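Local coordinates for transcriptional regulator (Mesorhizobium loti, PDB 3BHQ), which probably binds DNA at cis-regulatory sites and controls transcription, as a dimeric regulator of the TetR family, at residues Leu99-Arg113 against Leu170-Asn184. Numbering follows the deposited sequence.
Sequences LIAVLMDEELLKLRR and LLWIPMNEAMFTGSN. With EDO (1,2-ethanediol), chain G.
Met175, a selenomethionine like Met104 and Met179, lays its SE over the centre of one face of the Arg112 guanidinium, 3.7 Å above the plane. Its CG lies anti to the backbone N (chi1 -174°), and two further bends in the chain carry CE up to Met104 SE, at 3.6 Å, while CD2 of Leu109 closes on Met175 SE from another side. Met104 in turn drops its CE against Ala178 CB and Pro174, and beyond it Ile100 CD1 meets Leu170 CD1 at 3.5 Å. At the far end Arg113 clasps the last turn of helix 159-181: NH1 gives a nearly straight bond (171°) to Met179 O at 2.7 Å, and NH2 reaches Ala178 O, which also accepts from Gly182 N on the opposite face. Past that helix, Asn184 turns back so that its ND2 bridges Met104 O (2.7 Å) and Glu106 OE1 (2.9 Å), with amide and carboxylate nearly coplanar. A leucine here would probably leave both oxygens without this donor and free the loop from the break between helices 88-103 and 106-117. Arg112 NH2 also makes a weak hydrogen bond to Asn176 OD1 of the second subunit, and Arg113 NH1 a hydrogen bond to Ile116 O of the second subunit. This is helix packing in the all-helical C-terminal domain of a TetR-family regulator, with its Arg112 and Arg113 end running into the dimer interface.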
loop_
_atom_site.group_PDB
_atom_site.type_symbol
_atom_site.label_atom_id
_atom_site.label_comp_id
_atom_site.label_asym_id
_atom_site.label_seq_id
_atom_site.Cartn_x
_atom_site.Cartn_y
_atom_site.Cartn_z
ATOM N N LEU A 99 -15.208 7.132 -0.813
ATOM C CA LEU A 99 -14.152 6.083 -0.830
ATOM C C LEU A 99 -13.020 6.448 0.105
ATOM O O LEU A 99 -12.539 5.584 0.857
ATOM C CB LEU A 99 -13.577 5.851 -2.235
ATOM C CG LEU A 99 -14.464 5.245 -3.318
ATOM C CD1 LEU A 99 -13.687 5.231 -4.646
ATOM C CD2 LEU A 99 -14.952 3.836 -2.930
ATOM N N ILE A 100 -12.565 7.694 0.042
ATOM C CA ILE A 100 -11.505 8.180 0.951
ATOM C C ILE A 100 -11.928 8.032 2.388
ATOM O O ILE A 100 -11.208 7.494 3.198
ATOM C CB ILE A 100 -11.154 9.682 0.740
ATOM C CG1 ILE A 100 -10.381 9.833 -0.559
ATOM C CG2 ILE A 100 -10.318 10.246 1.925
ATOM C CD1 ILE A 100 -10.072 11.270 -0.915
ATOM N N ALA A 101 -13.131 8.493 2.721
ATOM C CA ALA A 101 -13.619 8.431 4.121
ATOM C C ALA A 101 -13.729 6.998 4.654
ATOM O O ALA A 101 -13.333 6.716 5.786
ATOM C CB ALA A 101 -14.952 9.154 4.256
ATOM N N VAL A 102 -14.245 6.090 3.833
ATOM C CA VAL A 102 -14.399 4.686 4.204
ATOM C C VAL A 102 -13.056 3.961 4.338
ATOM O O VAL A 102 -12.786 3.274 5.336
ATOM C CB VAL A 102 -15.308 3.943 3.168
ATOM C CG1 VAL A 102 -15.311 2.436 3.375
ATOM C CG2 VAL A 102 -16.718 4.510 3.225
ATOM N N LEU A 103 -12.236 4.098 3.302
ATOM C CA LEU A 103 -10.973 3.365 3.229
ATOM C C LEU A 103 -9.883 3.899 4.145
ATOM O O LEU A 103 -8.951 3.143 4.462
ATOM C CB LEU A 103 -10.534 3.191 1.769
ATOM C CG LEU A 103 -11.533 2.434 0.879
ATOM C CD1 LEU A 103 -11.129 2.452 -0.583
ATOM C CD2 LEU A 103 -11.723 1.006 1.350
HETATM N N MSE A 104 -9.986 5.157 4.580
HETATM C CA MSE A 104 -9.011 5.761 5.500
HETATM C C MSE A 104 -9.489 5.757 6.948
HETATM O O MSE A 104 -8.889 6.374 7.811
HETATM C CB MSE A 104 -8.589 7.140 4.994
HETATM C CG MSE A 104 -7.963 7.119 3.594
HETATM SE SE MSE A 104 -6.326 6.070 3.501
HETATM C CE MSE A 104 -5.398 7.056 4.939
ATOM N N ASP A 105 -10.562 5.023 7.231
ATOM C CA ASP A 105 -11.069 4.859 8.577
ATOM C C ASP A 105 -9.931 4.299 9.451
ATOM O O ASP A 105 -9.248 3.349 9.060
ATOM C CB ASP A 105 -12.204 3.848 8.620
ATOM C CG ASP A 105 -12.676 3.584 10.023
ATOM O OD1 ASP A 105 -13.406 4.402 10.589
ATOM O OD2 ASP A 105 -12.291 2.554 10.570
ATOM N N GLU A 106 -9.745 4.903 10.613
ATOM C CA GLU A 106 -8.617 4.583 11.475
ATOM C C GLU A 106 -8.560 3.121 11.916
ATOM O O GLU A 106 -7.502 2.506 11.872
ATOM C CB GLU A 106 -8.621 5.534 12.688
ATOM C CG GLU A 106 -7.408 5.416 13.624
ATOM C CD GLU A 106 -6.051 5.779 12.971
ATOM O OE1 GLU A 106 -6.015 6.435 11.892
ATOM O OE2 GLU A 106 -5.004 5.405 13.564
ATOM N N GLU A 107 -9.702 2.558 12.298
ATOM C CA GLU A 107 -9.721 1.171 12.740
ATOM C C GLU A 107 -9.431 0.209 11.597
ATOM O O GLU A 107 -8.727 -0.777 11.781
ATOM C CB GLU A 107 -11.010 0.845 13.500
ATOM C CG GLU A 107 -11.236 1.734 14.773
ATOM C CD GLU A 107 -10.040 1.765 15.737
ATOM O OE1 GLU A 107 -9.652 0.685 16.218
ATOM O OE2 GLU A 107 -9.482 2.860 16.020
ATOM N N LEU A 108 -9.922 0.525 10.397
ATOM C CA LEU A 108 -9.648 -0.261 9.212
ATOM C C LEU A 108 -8.145 -0.247 8.878
ATOM O O LEU A 108 -7.567 -1.268 8.534
ATOM C CB LEU A 108 -10.483 0.218 8.004
ATOM C CG LEU A 108 -10.428 -0.605 6.744
ATOM C CD1 LEU A 108 -10.961 -2.026 7.010
ATOM C CD2 LEU A 108 -11.210 0.042 5.637
ATOM N N LEU A 109 -7.499 0.912 9.011
ATOM C CA LEU A 109 -6.051 1.015 8.766
ATOM C C LEU A 109 -5.261 0.173 9.774
ATOM O O LEU A 109 -4.281 -0.466 9.392
ATOM C CB LEU A 109 -5.599 2.472 8.820
ATOM C CG LEU A 109 -6.186 3.426 7.766
ATOM C CD1 LEU A 109 -5.788 4.872 8.075
ATOM C CD2 LEU A 109 -5.733 3.077 6.416
ATOM N N LYS A 110 -5.694 0.184 11.032
ATOM C CA LYS A 110 -5.040 -0.658 12.054
ATOM C C LYS A 110 -5.155 -2.142 11.689
ATOM O O LYS A 110 -4.166 -2.893 11.769
ATOM C CB LYS A 110 -5.603 -0.400 13.441
ATOM C CG LYS A 110 -5.280 1.009 14.039
ATOM C CD LYS A 110 -6.056 1.270 15.357
ATOM C CE LYS A 110 -5.764 2.662 15.890
ATOM N NZ LYS A 110 -6.754 3.079 16.959
ATOM N N LEU A 111 -6.331 -2.561 11.241
ATOM C CA LEU A 111 -6.519 -3.955 10.806
ATOM C C LEU A 111 -5.616 -4.277 9.579
ATOM O O LEU A 111 -5.003 -5.373 9.515
ATOM C CB LEU A 111 -7.990 -4.242 10.492
ATOM C CG LEU A 111 -8.345 -5.704 10.177
ATOM C CD1 LEU A 111 -8.061 -6.629 11.371
ATOM C CD2 LEU A 111 -9.812 -5.854 9.683
ATOM N N ARG A 112 -5.540 -3.365 8.600
ATOM C CA ARG A 112 -4.665 -3.564 7.440
ATOM C C ARG A 112 -3.220 -3.817 7.871
ATOM O O ARG A 112 -2.568 -4.731 7.355
ATOM C CB ARG A 112 -4.739 -2.385 6.441
ATOM C CG ARG A 112 -5.559 -2.642 5.156
ATOM C CD ARG A 112 -5.723 -1.328 4.373
ATOM N NE ARG A 112 -5.580 -1.291 2.893
ATOM C CZ ARG A 112 -4.429 -1.095 2.239
ATOM N NH1 ARG A 112 -3.264 -1.021 2.880
ATOM N NH2 ARG A 112 -4.429 -0.977 0.889
ATOM N N ARG A 113 -2.724 -2.992 8.798
ATOM C CA ARG A 113 -1.346 -3.175 9.301
ATOM C C ARG A 113 -1.133 -4.570 9.895
ATOM O O ARG A 113 -0.093 -5.205 9.651
ATOM C CB ARG A 113 -1.016 -2.116 10.350
ATOM C CG ARG A 113 0.434 -2.129 10.835
ATOM C CD ARG A 113 0.757 -1.063 11.866
ATOM N NE ARG A 113 0.238 0.257 11.460
ATOM C CZ ARG A 113 0.759 1.048 10.529
ATOM N NH1 ARG A 113 1.823 0.687 9.828
ATOM N NH2 ARG A 113 0.176 2.200 10.259
ATOM N N LEU A 170 -6.350 8.229 -6.180
ATOM C CA LEU A 170 -6.967 8.696 -4.971
ATOM C C LEU A 170 -6.199 8.331 -3.711
ATOM O O LEU A 170 -6.141 9.130 -2.762
ATOM C CB LEU A 170 -8.377 8.079 -4.870
ATOM C CG LEU A 170 -9.355 8.553 -3.843
ATOM C CD1 LEU A 170 -9.720 10.004 -4.163
ATOM C CD2 LEU A 170 -10.589 7.619 -3.925
ATOM N N LEU A 171 -5.636 7.126 -3.657
ATOM C CA LEU A 171 -5.087 6.616 -2.410
ATOM C C LEU A 171 -3.586 6.427 -2.321
ATOM O O LEU A 171 -3.103 6.186 -1.224
ATOM C CB LEU A 171 -5.766 5.273 -2.118
ATOM C CG LEU A 171 -7.290 5.317 -1.943
ATOM C CD1 LEU A 171 -7.867 3.897 -1.909
ATOM C CD2 LEU A 171 -7.644 6.102 -0.703
ATOM N N TRP A 172 -2.869 6.579 -3.429
ATOM C CA TRP A 172 -1.409 6.311 -3.392
ATOM C C TRP A 172 -0.737 7.114 -2.259
ATOM O O TRP A 172 -0.031 6.530 -1.451
ATOM C CB TRP A 172 -0.702 6.542 -4.750
ATOM C CG TRP A 172 0.730 6.093 -4.701
ATOM C CD1 TRP A 172 1.843 6.872 -4.746
ATOM C CD2 TRP A 172 1.149 4.760 -4.558
ATOM N NE1 TRP A 172 2.957 6.064 -4.640
ATOM C CE2 TRP A 172 2.560 4.762 -4.527
ATOM C CE3 TRP A 172 0.475 3.543 -4.465
ATOM C CZ2 TRP A 172 3.298 3.614 -4.374
ATOM C CZ3 TRP A 172 1.232 2.366 -4.325
ATOM C CH2 TRP A 172 2.634 2.425 -4.272
ATOM N N ILE A 173 -0.932 8.424 -2.187
ATOM C CA ILE A 173 -0.310 9.224 -1.127
ATOM C C ILE A 173 -0.942 8.952 0.249
ATOM O O ILE A 173 -0.250 8.532 1.157
ATOM C CB ILE A 173 -0.206 10.728 -1.494
ATOM C CG1 ILE A 173 0.863 10.911 -2.584
ATOM C CG2 ILE A 173 0.142 11.575 -0.285
ATOM C CD1 ILE A 173 0.983 12.346 -3.144
ATOM N N PRO A 174 -2.265 9.179 0.408
ATOM C CA PRO A 174 -2.800 8.972 1.769
ATOM C C PRO A 174 -2.649 7.592 2.392
ATOM O O PRO A 174 -2.341 7.498 3.599
ATOM C CB PRO A 174 -4.272 9.403 1.645
ATOM C CG PRO A 174 -4.525 9.643 0.288
ATOM C CD PRO A 174 -3.292 9.666 -0.518
HETATM N N MSE A 175 -2.835 6.547 1.587
HETATM C CA MSE A 175 -2.721 5.174 2.117
HETATM C C MSE A 175 -1.288 4.846 2.525
HETATM O O MSE A 175 -1.020 4.307 3.591
HETATM C CB MSE A 175 -3.273 4.137 1.131
HETATM C CG MSE A 175 -3.323 2.749 1.662
HETATM SE SE MSE A 175 -4.400 2.515 3.207
HETATM C CE MSE A 175 -5.974 2.703 2.345
ATOM N N ASN A 176 -0.327 5.193 1.668
ATOM C CA ASN A 176 1.072 4.960 2.041
ATOM C C ASN A 176 1.514 5.837 3.220
ATOM O O ASN A 176 2.262 5.383 4.091
ATOM C CB ASN A 176 1.989 5.105 0.826
ATOM C CG ASN A 176 1.865 3.925 -0.088
ATOM O OD1 ASN A 176 2.258 2.816 0.300
ATOM N ND2 ASN A 176 1.261 4.116 -1.270
ATOM N N GLU A 177 1.063 7.082 3.238
ATOM C CA GLU A 177 1.374 7.960 4.373
ATOM C C GLU A 177 0.869 7.324 5.688
ATOM O O GLU A 177 1.605 7.317 6.671
ATOM C CB GLU A 177 0.806 9.352 4.145
ATOM C CG GLU A 177 1.189 10.318 5.270
ATOM C CD GLU A 177 0.810 11.764 5.014
ATOM O OE1 GLU A 177 0.083 12.077 4.057
ATOM O OE2 GLU A 177 1.277 12.599 5.786
ATOM N N ALA A 178 -0.341 6.749 5.664
ATOM C CA ALA A 178 -0.882 6.083 6.867
ATOM C C ALA A 178 -0.115 4.858 7.232
ATOM O O ALA A 178 0.207 4.638 8.407
ATOM C CB ALA A 178 -2.307 5.742 6.695
HETATM N N MSE A 179 0.157 4.013 6.240
HETATM C CA MSE A 179 0.889 2.804 6.526
HETATM C C MSE A 179 2.309 2.992 7.008
HETATM O O MSE A 179 2.820 2.168 7.764
HETATM C CB MSE A 179 0.932 1.873 5.306
HETATM C CG MSE A 179 -0.360 1.341 4.878
HETATM SE SE MSE A 179 -1.098 0.058 6.166
HETATM C CE MSE A 179 -2.260 1.254 6.860
ATOM N N PHE A 180 2.967 4.054 6.594
ATOM C CA PHE A 180 4.331 4.254 7.019
ATOM C C PHE A 180 4.429 5.136 8.251
ATOM O O PHE A 180 5.336 4.945 9.029
ATOM C CB PHE A 180 5.178 4.799 5.884
ATOM C CG PHE A 180 5.382 3.798 4.759
ATOM C CD1 PHE A 180 5.876 2.506 5.010
ATOM C CD2 PHE A 180 5.128 4.169 3.423
ATOM C CE1 PHE A 180 6.057 1.579 3.981
ATOM C CE2 PHE A 180 5.337 3.211 2.381
ATOM C CZ PHE A 180 5.805 1.948 2.664
ATOM N N THR A 181 3.548 6.109 8.390
ATOM C CA THR A 181 3.692 7.080 9.488
ATOM C C THR A 181 2.642 6.992 10.561
ATOM O O THR A 181 2.845 7.562 11.654
ATOM C CB THR A 181 3.770 8.521 8.964
ATOM O OG1 THR A 181 2.521 8.946 8.402
ATOM C CG2 THR A 181 4.892 8.638 7.923
ATOM N N GLY A 182 1.525 6.327 10.276
ATOM C CA GLY A 182 0.397 6.279 11.187
ATOM C C GLY A 182 -0.414 7.560 11.081
ATOM O O GLY A 182 -1.586 7.565 11.466
ATOM N N SER A 183 0.195 8.644 10.555
ATOM C CA SER A 183 -0.460 9.929 10.393
ATOM C C SER A 183 -1.602 9.697 9.429
ATOM O O SER A 183 -1.378 9.321 8.268
ATOM C CB SER A 183 0.475 11.019 9.842
ATOM O OG SER A 183 -0.207 12.259 9.734
ATOM N N ASN A 184 -2.809 9.812 9.975
ATOM C CA ASN A 184 -4.028 9.707 9.217
ATOM C C ASN A 184 -4.814 10.941 9.616
ATOM O O ASN A 184 -5.618 10.887 10.561
ATOM C CB ASN A 184 -4.755 8.407 9.570
ATOM C CG ASN A 184 -6.033 8.225 8.770
ATOM O OD1 ASN A 184 -6.130 8.680 7.620
ATOM N ND2 ASN A 184 -7.015 7.549 9.367
HETATM C C1 EDO G . 0.438 0.173 -1.221
HETATM O O1 EDO G . 1.133 -0.807 -0.429
HETATM C C2 EDO G . -0.650 0.797 -0.388
HETATM O O2 EDO G . -0.100 1.398 0.808
HETATM O O HOH W 1 -3.359 5.273 11.217
#